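Long-range contacts in hypothetical protein (Archaeoglobus fulgidus, PDB 2H6L), which is of unknown function but binds zinc, and belongs to the PCC (PPC) domain family found in plants and prokaryotes: residues Ser48-Tyr53 and Lys63-Glu68; Ile40-Ala45 and Phe111-Phe116; Gly34-His39 and Val79-Ser84; Gly44-Ala49 and Leu70-Leu75; Phe12-Asp17 and Val115-Leu120. All coordinates share one frame; numbering follows the deposited sequence.

Overall arrangement
Contact 5 closes the widest loop: strand 10-15, the second of the chain, pairs with strand 113-119. Inside this loop, contact 3 joins the start of strand 38-43, just after helix 22-33, to strand 70-82. Contact 2 ties the rest of strand 38-43 to strand 113-119; contacts 2 and 3 cross along the chain, and contacts 2 and 5 end on the same stretch. After the corner at Gly44, contact 4 brings strand 45-55 to the start of strand 70-82, nested within contact 3. Contact 1 begins on the same stretch as contact 4 and closes the local hairpin of strands 45-55 and 60-66, nested inside contacts 2, 3 and 5. All five belong to one antiparallel sheet.

Contact 1: Ser48-Tyr53 and Lys63-Glu68; sequences SAVIGY and KKELME
The flat groups meeting between Ala49-Ile51 and Lys64-Leu66 are backbone carbonyls. Ala49 N comes to Leu66 O in the carbonyl plane at 2.9 Å, and Ile51 N reaches Lys64 O in the same manner. The return bond from Lys64 N to Ile51 O is short, 2.7 Å, yet arrives 39° above the carbonyl plane. Beside it the strands close in, with Gly52 CA 3.7 Å from Lys63 CA; a side chain on Gly52 would press against Lys63. On the face carrying Ala49, Ile51, Lys64 and Leu66, the methyls Ile51 CD1 and Leu66 CD1 meet at 4.2 Å. Ile51 CG1, wedged between backbone N and carbonyl carbon (chi1 63°), lies alongside Lys64 CB at 4.0 Å. On the other face Val50 CG1 passes slantwise to Lys63 CD, 4.1 Å away, while the lysine makes a cation-pi contact with Phe106. The two segments belong to the antiparallel hairpin of strands 45-55 and 60-66. Strand 85-96 covers Ile51 with Val92 and Leu94. Strand 99-110 bonds to the far edge of strand 45-55, where the backbone of Gly52 is hydrogen-bonded to that of the zinc ligand His104.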
# COMPACT_ATOMS: atom_id res chain seq x y z
N SER A 48 -17.42 -0.78 -11.02
CA SER A 48 -18.03 0.44 -10.49
C SER A 48 -17.68 0.54 -9.02
O SER A 48 -17.10 -0.37 -8.45
CB SER A 48 -19.55 0.38 -10.64
OG SER A 48 -20.09 -0.66 -9.84
N ALA A 49 -18.06 1.65 -8.39
CA ALA A 49 -17.73 1.80 -6.99
C ALA A 49 -18.41 2.99 -6.35
O ALA A 49 -18.98 3.85 -7.02
CB ALA A 49 -16.22 1.93 -6.84
N VAL A 50 -18.34 3.01 -5.02
CA VAL A 50 -18.86 4.11 -4.24
C VAL A 50 -17.78 4.45 -3.22
O VAL A 50 -17.41 3.62 -2.39
CB VAL A 50 -20.17 3.74 -3.49
CG1 VAL A 50 -20.61 4.92 -2.62
CG2 VAL A 50 -21.27 3.40 -4.50
N ILE A 51 -17.26 5.66 -3.32
CA ILE A 51 -16.21 6.12 -2.41
C ILE A 51 -16.71 7.39 -1.74
O ILE A 51 -17.86 7.79 -1.93
CB ILE A 51 -14.91 6.45 -3.18
CG1 ILE A 51 -15.16 7.60 -4.16
CG2 ILE A 51 -14.41 5.22 -3.93
CD1 ILE A 51 -13.90 8.14 -4.80
N GLY A 52 -15.86 8.02 -0.95
CA GLY A 52 -16.29 9.24 -0.29
C GLY A 52 -15.22 9.86 0.55
O GLY A 52 -14.20 9.24 0.84
N TYR A 53 -15.44 11.11 0.94
CA TYR A 53 -14.47 11.78 1.79
C TYR A 53 -15.20 12.28 3.03
O TYR A 53 -16.41 12.51 3.00
CB TYR A 53 -13.79 12.92 1.02
CG TYR A 53 -14.69 14.05 0.60
CD1 TYR A 53 -15.02 15.08 1.50
CD2 TYR A 53 -15.19 14.13 -0.70
CE1 TYR A 53 -15.80 16.15 1.10
CE2 TYR A 53 -15.97 15.20 -1.11
CZ TYR A 53 -16.28 16.21 -0.20
OH TYR A 53 -17.02 17.29 -0.61
N LYS A 63 -20.19 11.01 -0.15
CA LYS A 63 -19.86 9.99 -1.13
C LYS A 63 -19.93 10.39 -2.59
O LYS A 63 -20.61 11.35 -2.97
CB LYS A 63 -20.70 8.73 -0.89
CG LYS A 63 -22.21 8.96 -0.88
CD LYS A 63 -22.97 7.66 -0.64
CE LYS A 63 -22.61 7.04 0.70
NZ LYS A 63 -23.28 5.72 0.91
N LYS A 64 -19.21 9.63 -3.40
CA LYS A 64 -19.16 9.85 -4.84
C LYS A 64 -19.40 8.51 -5.52
O LYS A 64 -18.83 7.49 -5.14
CB LYS A 64 -17.79 10.40 -5.25
CG LYS A 64 -17.69 10.71 -6.74
CD LYS A 64 -16.33 11.28 -7.12
CE LYS A 64 -16.32 11.67 -8.58
NZ LYS A 64 -17.50 12.51 -8.91
N GLU A 65 -20.28 8.52 -6.51
CA GLU A 65 -20.61 7.31 -7.25
C GLU A 65 -19.81 7.30 -8.53
O GLU A 65 -19.65 8.34 -9.17
CB GLU A 65 -22.10 7.26 -7.58
CG GLU A 65 -22.98 6.86 -6.41
CD GLU A 65 -24.45 6.95 -6.75
OE1 GLU A 65 -25.02 8.06 -6.67
OE2 GLU A 65 -25.04 5.90 -7.11
N LEU A 66 -19.31 6.13 -8.88
CA LEU A 66 -18.53 5.95 -10.09
C LEU A 66 -19.07 4.73 -10.81
O LEU A 66 -18.86 3.61 -10.37
CB LEU A 66 -17.06 5.73 -9.75
CG LEU A 66 -16.31 6.91 -9.12
CD1 LEU A 66 -15.02 6.40 -8.50
CD2 LEU A 66 -16.04 7.98 -10.18
N MSE A 67 -19.79 4.96 -11.90
CA MSE A 67 -20.35 3.86 -12.67
C MSE A 67 -19.60 3.67 -13.98
O MSE A 67 -20.18 3.68 -15.07
CB MSE A 67 -21.85 4.11 -12.92
CG MSE A 67 -22.69 4.02 -11.64
SE MSE A 67 -24.59 4.39 -11.88
CE MSE A 67 -25.14 2.70 -12.64
N GLU A 68 -18.29 3.51 -13.85
CA GLU A 68 -17.41 3.29 -14.99
C GLU A 68 -16.31 2.36 -14.52
O GLU A 68 -15.84 2.46 -13.38
CB GLU A 68 -16.77 4.60 -15.48
CG GLU A 68 -15.61 4.36 -16.47
CD GLU A 68 -14.87 5.63 -16.86
OE1 GLU A 68 -14.53 6.42 -15.95
OE2 GLU A 68 -14.61 5.82 -18.07

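Contact 2: Ile40-Ala45 and Phe111-Phe116; sequences ISAIGA and FACEVF
Ile40 and Val115 cross obliquely, Ile40 CG2 meeting Val115 CG1 at 4.1 Å. Val115 CG1 stands opposite its own backbone N (chi1 -171°), which also lays it 3.4 Å from Ser41 O. The other branch, Val115 CG2, touches Ala42 CB at 3.9 Å; Cys113 SG reaches the same methyl at 4.0 Å, so the small Ala42 sits against two side chains of the partner strand. Ser41, Ile43, Glu114 and Phe116 point to the reverse face, toward the third subunit of the assembly. There Glu114 OE1 accepts hydrogen bonds from His89 and Asn78 of the third subunit, Glu114 OE2 forms a salt bridge with its Arg127, and the Phe116 ring stacks on its His39. His89 is a zinc ligand, and the bond probably fixes the rotation of that imidazole across the interface. Between the strands, Phe116 N gives Ser41 O a straight bond of 2.7 Å. At the far end a classic beta bulge sets two residues, Phe111 and Ala112, across from the single Ala45: Phe111 N at 3.1 Å and Ala112 N at 3.2 Å reach Ala45 O from the same side of its plane. Gly44, with phi 139°, has no room for a side chain, since a CB would collide with Ala112 O. Strand 38-43 lies between strands 113-119 and 70-82, Ala42 bonding onward to Leu75, and helix 22-33 covers the Cys113 and Val115 side with Leu22 and Ile26.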
# COMPACT_ATOMS: atom_id res chain seq x y z
N ILE A 40 -4.92 -5.23 5.30
CA ILE A 40 -5.45 -5.58 3.98
C ILE A 40 -4.82 -4.79 2.85
O ILE A 40 -4.56 -3.60 2.97
CB ILE A 40 -6.96 -5.31 3.91
CG1 ILE A 40 -7.70 -6.19 4.91
CG2 ILE A 40 -7.46 -5.52 2.49
CD1 ILE A 40 -9.17 -5.80 5.08
N SER A 41 -4.62 -5.47 1.73
CA SER A 41 -4.06 -4.85 0.54
C SER A 41 -4.63 -5.55 -0.70
O SER A 41 -4.88 -6.75 -0.66
CB SER A 41 -2.54 -4.97 0.55
OG SER A 41 -1.99 -4.32 -0.58
N ALA A 42 -4.84 -4.81 -1.78
CA ALA A 42 -5.38 -5.41 -2.99
C ALA A 42 -5.10 -4.59 -4.24
O ALA A 42 -4.82 -3.39 -4.16
CB ALA A 42 -6.89 -5.64 -2.85
N ILE A 43 -5.16 -5.25 -5.39
CA ILE A 43 -4.97 -4.58 -6.67
C ILE A 43 -5.90 -5.29 -7.65
O ILE A 43 -6.43 -6.36 -7.34
CB ILE A 43 -3.52 -4.68 -7.21
CG1 ILE A 43 -3.10 -6.14 -7.40
CG2 ILE A 43 -2.56 -3.95 -6.28
CD1 ILE A 43 -1.78 -6.29 -8.17
N GLY A 44 -6.10 -4.71 -8.82
CA GLY A 44 -6.98 -5.33 -9.79
C GLY A 44 -7.83 -4.27 -10.46
O GLY A 44 -7.35 -3.18 -10.73
N ALA A 45 -9.09 -4.60 -10.73
CA ALA A 45 -9.99 -3.65 -11.38
C ALA A 45 -11.42 -3.88 -10.93
O ALA A 45 -11.78 -4.99 -10.54
CB ALA A 45 -9.88 -3.78 -12.89
N PHE A 111 -14.22 -6.81 -10.80
CA PHE A 111 -14.02 -7.26 -12.16
C PHE A 111 -13.01 -8.39 -11.98
O PHE A 111 -13.26 -9.54 -12.36
CB PHE A 111 -13.40 -6.17 -13.05
CG PHE A 111 -13.13 -6.64 -14.46
CD1 PHE A 111 -14.18 -6.86 -15.34
CD2 PHE A 111 -11.84 -6.92 -14.87
CE1 PHE A 111 -13.95 -7.37 -16.62
CE2 PHE A 111 -11.59 -7.42 -16.15
CZ PHE A 111 -12.65 -7.65 -17.03
N ALA A 112 -11.87 -8.04 -11.39
CA ALA A 112 -10.80 -8.99 -11.07
C ALA A 112 -10.07 -8.37 -9.88
O ALA A 112 -9.56 -7.25 -9.97
CB ALA A 112 -9.85 -9.17 -12.25
N CYS A 113 -10.02 -9.10 -8.77
CA CYS A 113 -9.37 -8.58 -7.58
C CYS A 113 -8.55 -9.62 -6.83
O CYS A 113 -9.04 -10.71 -6.54
CB CYS A 113 -10.42 -7.98 -6.64
SG CYS A 113 -9.74 -7.10 -5.21
N GLU A 114 -7.30 -9.28 -6.54
CA GLU A 114 -6.40 -10.16 -5.82
C GLU A 114 -6.11 -9.43 -4.51
O GLU A 114 -5.55 -8.34 -4.49
CB GLU A 114 -5.12 -10.38 -6.65
CG GLU A 114 -5.45 -10.86 -8.07
CD GLU A 114 -4.23 -11.08 -8.98
OE1 GLU A 114 -3.18 -10.44 -8.77
OE2 GLU A 114 -4.35 -11.89 -9.92
N VAL A 115 -6.52 -10.06 -3.41
CA VAL A 115 -6.38 -9.47 -2.09
C VAL A 115 -5.35 -10.17 -1.23
O VAL A 115 -5.25 -11.40 -1.24
CB VAL A 115 -7.74 -9.50 -1.34
CG1 VAL A 115 -7.65 -8.69 -0.05
CG2 VAL A 115 -8.85 -8.98 -2.23
N PHE A 116 -4.57 -9.39 -0.49
CA PHE A 116 -3.60 -9.98 0.42
C PHE A 116 -4.14 -9.70 1.80
O PHE A 116 -4.40 -8.56 2.16
CB PHE A 116 -2.22 -9.32 0.29
CG PHE A 116 -1.23 -9.78 1.33
CD1 PHE A 116 -0.99 -11.14 1.52
CD2 PHE A 116 -0.55 -8.86 2.13
CE1 PHE A 116 -0.09 -11.58 2.49
CE2 PHE A 116 0.34 -9.29 3.09
CZ PHE A 116 0.58 -10.66 3.28

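Contact 3: Gly34-His39 and Val79-Ser84; sequences GIHAAH and VSMKDS
Met81, present as selenomethionine, is bent at chi2 (-68°) and chi3 (-86°), and these two turns fold its end back over one face of the His36 ring. The selenium stands 3.9 Å from the ring centroid, shifted toward the rim, with Met81 SE 3.6 Å from His36 CG. The terminal methyl continues across the same face as a CH-pi contact, Met81 CE lying 4.2 Å from the centroid of the His36 ring. The pair thus makes a Met-aromatic contact, with selenium in the place of sulfur. Val79 holds CG1 opposite its backbone N (chi1 173°), carrying that methyl to 3.7 Å from His36 O. These contacts lie where the chain leaves helix 22-33 through a Schellman motif, with Gly34 at positive phi as its C-prime residue, and then enters strand 38-43 of the antiparallel sheet. Ala38 and Val79 are a hydrogen-bonded pair of that sheet. The bond from Val79 N to Ala38 O is 2.8 Å, whereas the return bond from Ala38 N to Val79 O is longer, 3.3 Å, and comes from above the carbonyl plane. Ala37 CA also offers a C-H to Val79 O. On one face of the sheet Ala38 CB and Val79 CB pack at 4.0 Å, with Leu30 of the helix against Val79. Ser80 points away from the 34-39 segment, and its OG is hydrogen-bonded to Trp138 NE1.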
# COMPACT_ATOMS: atom_id res chain seq x y z
N GLY A 34 -12.70 -16.45 10.96
CA GLY A 34 -12.70 -15.92 12.31
C GLY A 34 -11.56 -14.94 12.54
O GLY A 34 -10.98 -14.91 13.63
N ILE A 35 -11.23 -14.16 11.52
CA ILE A 35 -10.16 -13.16 11.64
C ILE A 35 -10.79 -11.86 12.16
O ILE A 35 -11.69 -11.32 11.53
CB ILE A 35 -9.52 -12.84 10.26
CG1 ILE A 35 -9.11 -14.14 9.55
CG2 ILE A 35 -8.31 -11.94 10.45
CD1 ILE A 35 -8.04 -14.90 10.26
N HIS A 36 -10.32 -11.38 13.31
CA HIS A 36 -10.87 -10.16 13.90
C HIS A 36 -9.96 -8.94 13.78
O HIS A 36 -10.40 -7.81 14.02
CB HIS A 36 -11.20 -10.39 15.37
CG HIS A 36 -12.26 -11.44 15.59
ND1 HIS A 36 -12.62 -11.88 16.84
CD2 HIS A 36 -13.03 -12.12 14.71
CE1 HIS A 36 -13.56 -12.80 16.73
NE2 HIS A 36 -13.83 -12.96 15.45
N ALA A 37 -8.71 -9.17 13.40
CA ALA A 37 -7.74 -8.09 13.24
C ALA A 37 -6.81 -8.46 12.10
O ALA A 37 -6.32 -9.59 12.04
CB ALA A 37 -6.95 -7.90 14.54
N ALA A 38 -6.56 -7.53 11.19
CA ALA A 38 -5.69 -7.80 10.05
C ALA A 38 -5.34 -6.57 9.24
O ALA A 38 -5.95 -5.51 9.40
CB ALA A 38 -6.34 -8.84 9.14
N HIS A 39 -4.34 -6.72 8.37
CA HIS A 39 -3.92 -5.67 7.47
C HIS A 39 -4.40 -6.15 6.11
O HIS A 39 -4.29 -7.34 5.80
CB HIS A 39 -2.40 -5.53 7.45
CG HIS A 39 -1.90 -4.52 6.46
ND1 HIS A 39 -0.92 -4.81 5.53
CD2 HIS A 39 -2.25 -3.23 6.25
CE1 HIS A 39 -0.68 -3.74 4.80
NE2 HIS A 39 -1.47 -2.77 5.22
N VAL A 79 -8.64 -4.62 9.40
CA VAL A 79 -9.80 -5.32 9.93
C VAL A 79 -9.77 -5.14 11.43
O VAL A 79 -8.71 -5.21 12.06
CB VAL A 79 -9.74 -6.83 9.64
CG1 VAL A 79 -10.87 -7.54 10.36
CG2 VAL A 79 -9.80 -7.08 8.14
N SER A 80 -10.94 -4.90 12.01
CA SER A 80 -11.06 -4.73 13.45
C SER A 80 -12.49 -5.08 13.84
O SER A 80 -13.29 -5.46 12.98
CB SER A 80 -10.72 -3.29 13.86
OG SER A 80 -11.38 -2.35 13.04
N MSE A 81 -12.82 -4.96 15.12
CA MSE A 81 -14.16 -5.30 15.59
C MSE A 81 -15.10 -4.12 15.76
O MSE A 81 -14.78 -3.14 16.43
CB MSE A 81 -14.08 -6.08 16.90
CG MSE A 81 -13.50 -7.49 16.77
SE MSE A 81 -14.65 -8.73 15.78
CE MSE A 81 -15.76 -9.32 17.25
N LYS A 82 -16.26 -4.23 15.12
CA LYS A 82 -17.31 -3.21 15.20
C LYS A 82 -18.63 -3.97 15.27
O LYS A 82 -18.91 -4.83 14.43
CB LYS A 82 -17.29 -2.31 13.96
CG LYS A 82 -18.33 -1.19 14.02
CD LYS A 82 -18.22 -0.24 12.83
CE LYS A 82 -19.23 0.90 12.92
NZ LYS A 82 -19.15 1.84 11.76
N ASP A 83 -19.44 -3.68 16.28
CA ASP A 83 -20.71 -4.37 16.45
C ASP A 83 -20.47 -5.88 16.54
O ASP A 83 -21.18 -6.68 15.93
CB ASP A 83 -21.65 -4.05 15.27
CG ASP A 83 -21.94 -2.56 15.13
OD1 ASP A 83 -22.28 -1.92 16.15
OD2 ASP A 83 -21.84 -2.03 14.00
N SER A 84 -19.43 -6.24 17.29
CA SER A 84 -19.05 -7.64 17.53
C SER A 84 -18.81 -8.52 16.30
O SER A 84 -19.10 -9.72 16.33
CB SER A 84 -20.08 -8.32 18.43
OG SER A 84 -21.28 -8.53 17.72

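Contact 4: Gly44-Ala49 and Leu70-Leu75; sequences GAVRSA and LEILSL
Val46 and Leu70 are a hydrogen-bonded antiparallel pair joining strand 45-55 to the start of strand 70-82, just past the corner that the chain turns at Gly44. Val46 N bonds to Leu70 O at 2.8 Å; Leu70 N returns a bond to Val46 O at 2.9 Å. Val46 reaches two neighbours with its two branches: with chi1 at -59°, CG1 lies opposite the carbonyl carbon and meets Ile72 CG1 at 3.8 Å, the side chains crossing at about a right angle, while CG2 sits 3.5 Å from Leu70 O. With an alanine here both methyl contacts go, which would probably open a gap between Ile72 and Leu70 and let the Ile72 side chain shift. On the opposite face Glu71 turns toward the third subunit, whose Tyr54 N bonds to Glu71 OE2. The Glu71 side chain lies about 4 Å from a zinc ion and about 3 Å from a bound acetic acid molecule, probably from the crystallisation liquor. The zinc ligand His91 of the third subunit packs on Glu71, and its ND1 is hydrogen-bonded to Ile72 O, consistent with a metal pocket at the subunit interface. Next to this pocket Ile72 N bonds to Gly44 O at 2.7 Å, coming in 41° above the carbonyl plane.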
# COMPACT_ATOMS: atom_id res chain seq x y z
N GLY A 44 -6.10 -4.71 -8.82
CA GLY A 44 -6.98 -5.33 -9.79
C GLY A 44 -7.83 -4.27 -10.46
O GLY A 44 -7.35 -3.18 -10.73
N ALA A 45 -9.09 -4.60 -10.73
CA ALA A 45 -9.99 -3.65 -11.38
C ALA A 45 -11.42 -3.88 -10.93
O ALA A 45 -11.78 -4.99 -10.54
CB ALA A 45 -9.88 -3.78 -12.89
N VAL A 46 -12.23 -2.83 -11.00
CA VAL A 46 -13.63 -2.89 -10.61
C VAL A 46 -14.51 -2.36 -11.73
O VAL A 46 -14.06 -1.59 -12.57
CB VAL A 46 -13.89 -2.03 -9.34
CG1 VAL A 46 -13.03 -2.52 -8.19
CG2 VAL A 46 -13.60 -0.58 -9.64
N ARG A 47 -15.78 -2.78 -11.73
CA ARG A 47 -16.74 -2.35 -12.74
C ARG A 47 -17.44 -1.06 -12.31
O ARG A 47 -18.00 -0.34 -13.14
CB ARG A 47 -17.77 -3.46 -12.97
CG ARG A 47 -17.15 -4.83 -13.24
CD ARG A 47 -18.23 -5.83 -13.66
NE ARG A 47 -18.84 -5.45 -14.94
CZ ARG A 47 -20.08 -5.78 -15.30
NH1 ARG A 47 -20.84 -6.49 -14.48
NH2 ARG A 47 -20.55 -5.39 -16.48
N SER A 48 -17.42 -0.78 -11.02
CA SER A 48 -18.03 0.44 -10.49
C SER A 48 -17.68 0.54 -9.02
O SER A 48 -17.10 -0.37 -8.45
CB SER A 48 -19.55 0.38 -10.64
OG SER A 48 -20.09 -0.66 -9.84
N ALA A 49 -18.06 1.65 -8.39
CA ALA A 49 -17.73 1.80 -6.99
C ALA A 49 -18.41 2.99 -6.35
O ALA A 49 -18.98 3.85 -7.02
CB ALA A 49 -16.22 1.93 -6.84
N LEU A 70 -12.95 0.86 -13.53
CA LEU A 70 -11.76 1.56 -13.04
C LEU A 70 -10.73 0.56 -12.53
O LEU A 70 -11.08 -0.52 -12.08
CB LEU A 70 -12.15 2.51 -11.90
CG LEU A 70 -12.28 4.02 -12.13
CD1 LEU A 70 -12.63 4.34 -13.56
CD2 LEU A 70 -13.35 4.57 -11.18
N GLU A 71 -9.46 0.94 -12.62
CA GLU A 71 -8.39 0.09 -12.13
C GLU A 71 -8.25 0.36 -10.64
O GLU A 71 -8.44 1.49 -10.19
CB GLU A 71 -7.06 0.45 -12.79
CG GLU A 71 -6.96 0.19 -14.27
CD GLU A 71 -6.59 -1.24 -14.57
OE1 GLU A 71 -5.56 -1.70 -14.03
OE2 GLU A 71 -7.32 -1.90 -15.33
N ILE A 72 -7.92 -0.67 -9.87
CA ILE A 72 -7.69 -0.48 -8.45
C ILE A 72 -6.22 -0.10 -8.44
O ILE A 72 -5.35 -0.96 -8.55
CB ILE A 72 -7.86 -1.77 -7.64
CG1 ILE A 72 -9.30 -2.29 -7.76
CG2 ILE A 72 -7.54 -1.49 -6.17
CD1 ILE A 72 -9.51 -3.61 -7.05
N LEU A 73 -5.95 1.20 -8.36
CA LEU A 73 -4.57 1.68 -8.37
C LEU A 73 -3.90 1.46 -7.04
O LEU A 73 -2.67 1.32 -6.95
CB LEU A 73 -4.57 3.16 -8.74
CG LEU A 73 -5.30 3.44 -10.05
CD1 LEU A 73 -5.26 4.94 -10.35
CD2 LEU A 73 -4.65 2.65 -11.19
N SER A 74 -4.71 1.43 -5.99
CA SER A 74 -4.24 1.22 -4.63
C SER A 74 -5.43 0.94 -3.72
O SER A 74 -6.43 1.65 -3.74
CB SER A 74 -3.49 2.46 -4.13
OG SER A 74 -3.06 2.29 -2.79
N LEU A 75 -5.30 -0.12 -2.93
CA LEU A 75 -6.34 -0.53 -1.98
C LEU A 75 -5.60 -0.96 -0.72
O LEU A 75 -4.79 -1.89 -0.74
CB LEU A 75 -7.17 -1.68 -2.54
CG LEU A 75 -8.46 -2.00 -1.77
CD1 LEU A 75 -9.45 -2.65 -2.72
CD2 LEU A 75 -8.17 -2.90 -0.57

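Contact 5: Phe12-Asp17 and Val115-Leu120; sequences FLLRLD and VFVLPL
Leu16 and Val115 form the tightest apolar touch, Leu16 CD1 lying 3.5 Å from Val115 CG2, a close fit for two methyl groups. On the same face Leu14 CD1 slants toward Val117 CG2 at 4.1 Å, and Phe12 CB packs on Val117 CB at 4.0 Å. Phe12 has CG opposite its carbonyl carbon (chi1 -65°), and its side chain crosses that of Pro119 at about a right angle, Phe12 CD2 to Pro119 CD being 4.1 Å; Val117 O lies at the edge of the Phe12 ring. The reverse face holds Leu13, whose CD2 comes obliquely to Phe116 CD1 at 3.9 Å. Between the two faces run the backbone bonds: Val117 N gives Phe12 O one of 2.8 Å, and Leu14 and Val115 exchange a pair. At the polar edge Arg15 points away from strand 113-119 and forms a salt bridge with Asp130 of the third subunit. Helix 22-33 lies over the valine face, its Phe29 meeting Phe12 edge-to-face and its Ile26 touching Val115. Strand 113-119 is flanked by strands 10-15 and 38-43, and residues Phe12 to Arg15 pair antiparallel with a strand of the third subunit, extending the sheet across the interface.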
# COMPACT_ATOMS: atom_id res chain seq x y z
N PHE A 12 -2.85 -14.81 3.48
CA PHE A 12 -3.84 -15.24 2.52
C PHE A 12 -3.87 -14.39 1.27
O PHE A 12 -3.79 -13.16 1.33
CB PHE A 12 -5.24 -15.19 3.13
CG PHE A 12 -5.44 -16.15 4.27
CD1 PHE A 12 -5.69 -17.49 4.02
CD2 PHE A 12 -5.41 -15.69 5.59
CE1 PHE A 12 -5.90 -18.38 5.07
CE2 PHE A 12 -5.62 -16.57 6.64
CZ PHE A 12 -5.87 -17.91 6.39
N LEU A 13 -3.99 -15.05 0.12
CA LEU A 13 -4.12 -14.35 -1.14
C LEU A 13 -5.48 -14.83 -1.61
O LEU A 13 -5.76 -16.02 -1.59
CB LEU A 13 -3.03 -14.77 -2.13
CG LEU A 13 -1.64 -14.16 -1.96
CD1 LEU A 13 -0.71 -14.69 -3.06
CD2 LEU A 13 -1.73 -12.65 -2.03
N LEU A 14 -6.36 -13.92 -2.00
CA LEU A 14 -7.67 -14.35 -2.44
C LEU A 14 -7.99 -13.85 -3.82
O LEU A 14 -7.56 -12.76 -4.22
CB LEU A 14 -8.77 -13.84 -1.49
CG LEU A 14 -8.48 -13.60 -0.01
CD1 LEU A 14 -9.72 -12.95 0.60
CD2 LEU A 14 -8.14 -14.89 0.72
N ARG A 15 -8.73 -14.66 -4.57
CA ARG A 15 -9.19 -14.26 -5.90
C ARG A 15 -10.68 -14.04 -5.68
O ARG A 15 -11.42 -14.99 -5.46
CB ARG A 15 -8.97 -15.38 -6.93
CG ARG A 15 -9.69 -15.11 -8.25
CD ARG A 15 -9.52 -16.22 -9.29
NE ARG A 15 -10.35 -15.96 -10.46
CZ ARG A 15 -10.32 -16.65 -11.59
NH1 ARG A 15 -9.48 -17.68 -11.75
NH2 ARG A 15 -11.11 -16.30 -12.59
N LEU A 16 -11.11 -12.78 -5.71
CA LEU A 16 -12.51 -12.44 -5.51
C LEU A 16 -13.36 -12.82 -6.71
O LEU A 16 -12.85 -12.97 -7.82
CB LEU A 16 -12.66 -10.95 -5.25
CG LEU A 16 -12.51 -10.51 -3.79
CD1 LEU A 16 -11.34 -11.23 -3.15
CD2 LEU A 16 -12.33 -9.00 -3.72
N ASP A 17 -14.66 -12.97 -6.48
CA ASP A 17 -15.59 -13.32 -7.55
C ASP A 17 -16.04 -12.11 -8.36
O ASP A 17 -16.34 -11.04 -7.81
CB ASP A 17 -16.83 -14.01 -6.97
CG ASP A 17 -16.52 -15.35 -6.35
OD1 ASP A 17 -15.87 -16.17 -7.02
OD2 ASP A 17 -16.92 -15.58 -5.19
N VAL A 115 -6.52 -10.06 -3.41
CA VAL A 115 -6.38 -9.47 -2.09
C VAL A 115 -5.35 -10.17 -1.23
O VAL A 115 -5.25 -11.40 -1.24
CB VAL A 115 -7.74 -9.50 -1.34
CG1 VAL A 115 -7.65 -8.69 -0.05
CG2 VAL A 115 -8.85 -8.98 -2.23
N PHE A 116 -4.57 -9.39 -0.49
CA PHE A 116 -3.60 -9.98 0.42
C PHE A 116 -4.14 -9.70 1.80
O PHE A 116 -4.40 -8.56 2.16
CB PHE A 116 -2.22 -9.32 0.29
CG PHE A 116 -1.23 -9.78 1.33
CD1 PHE A 116 -0.99 -11.14 1.52
CD2 PHE A 116 -0.55 -8.86 2.13
CE1 PHE A 116 -0.09 -11.58 2.49
CE2 PHE A 116 0.34 -9.29 3.09
CZ PHE A 116 0.58 -10.66 3.28
N VAL A 117 -4.34 -10.76 2.58
CA VAL A 117 -4.85 -10.60 3.93
C VAL A 117 -3.81 -11.09 4.92
O VAL A 117 -3.36 -12.23 4.84
CB VAL A 117 -6.15 -11.38 4.13
CG1 VAL A 117 -6.63 -11.24 5.57
CG2 VAL A 117 -7.21 -10.89 3.16
N LEU A 118 -3.42 -10.22 5.84
CA LEU A 118 -2.43 -10.57 6.85
C LEU A 118 -3.12 -10.54 8.20
O LEU A 118 -3.24 -9.48 8.83
CB LEU A 118 -1.27 -9.57 6.83
CG LEU A 118 -0.07 -9.85 7.75
CD1 LEU A 118 0.68 -11.08 7.26
CD2 LEU A 118 0.85 -8.65 7.75
N PRO A 119 -3.60 -11.71 8.67
CA PRO A 119 -4.28 -11.75 9.97
C PRO A 119 -3.32 -11.38 11.10
O PRO A 119 -2.12 -11.67 11.04
CB PRO A 119 -4.76 -13.20 10.06
CG PRO A 119 -3.75 -13.95 9.23
CD PRO A 119 -3.56 -13.04 8.05
N LEU A 120 -3.86 -10.71 12.12
CA LEU A 120 -3.06 -10.29 13.26
C LEU A 120 -3.63 -10.97 14.50
O LEU A 120 -4.79 -10.75 14.87
CB LEU A 120 -3.11 -8.77 13.39
CG LEU A 120 -2.51 -8.03 12.19
CD1 LEU A 120 -2.88 -6.56 12.22
CD2 LEU A 120 -1.00 -8.21 12.20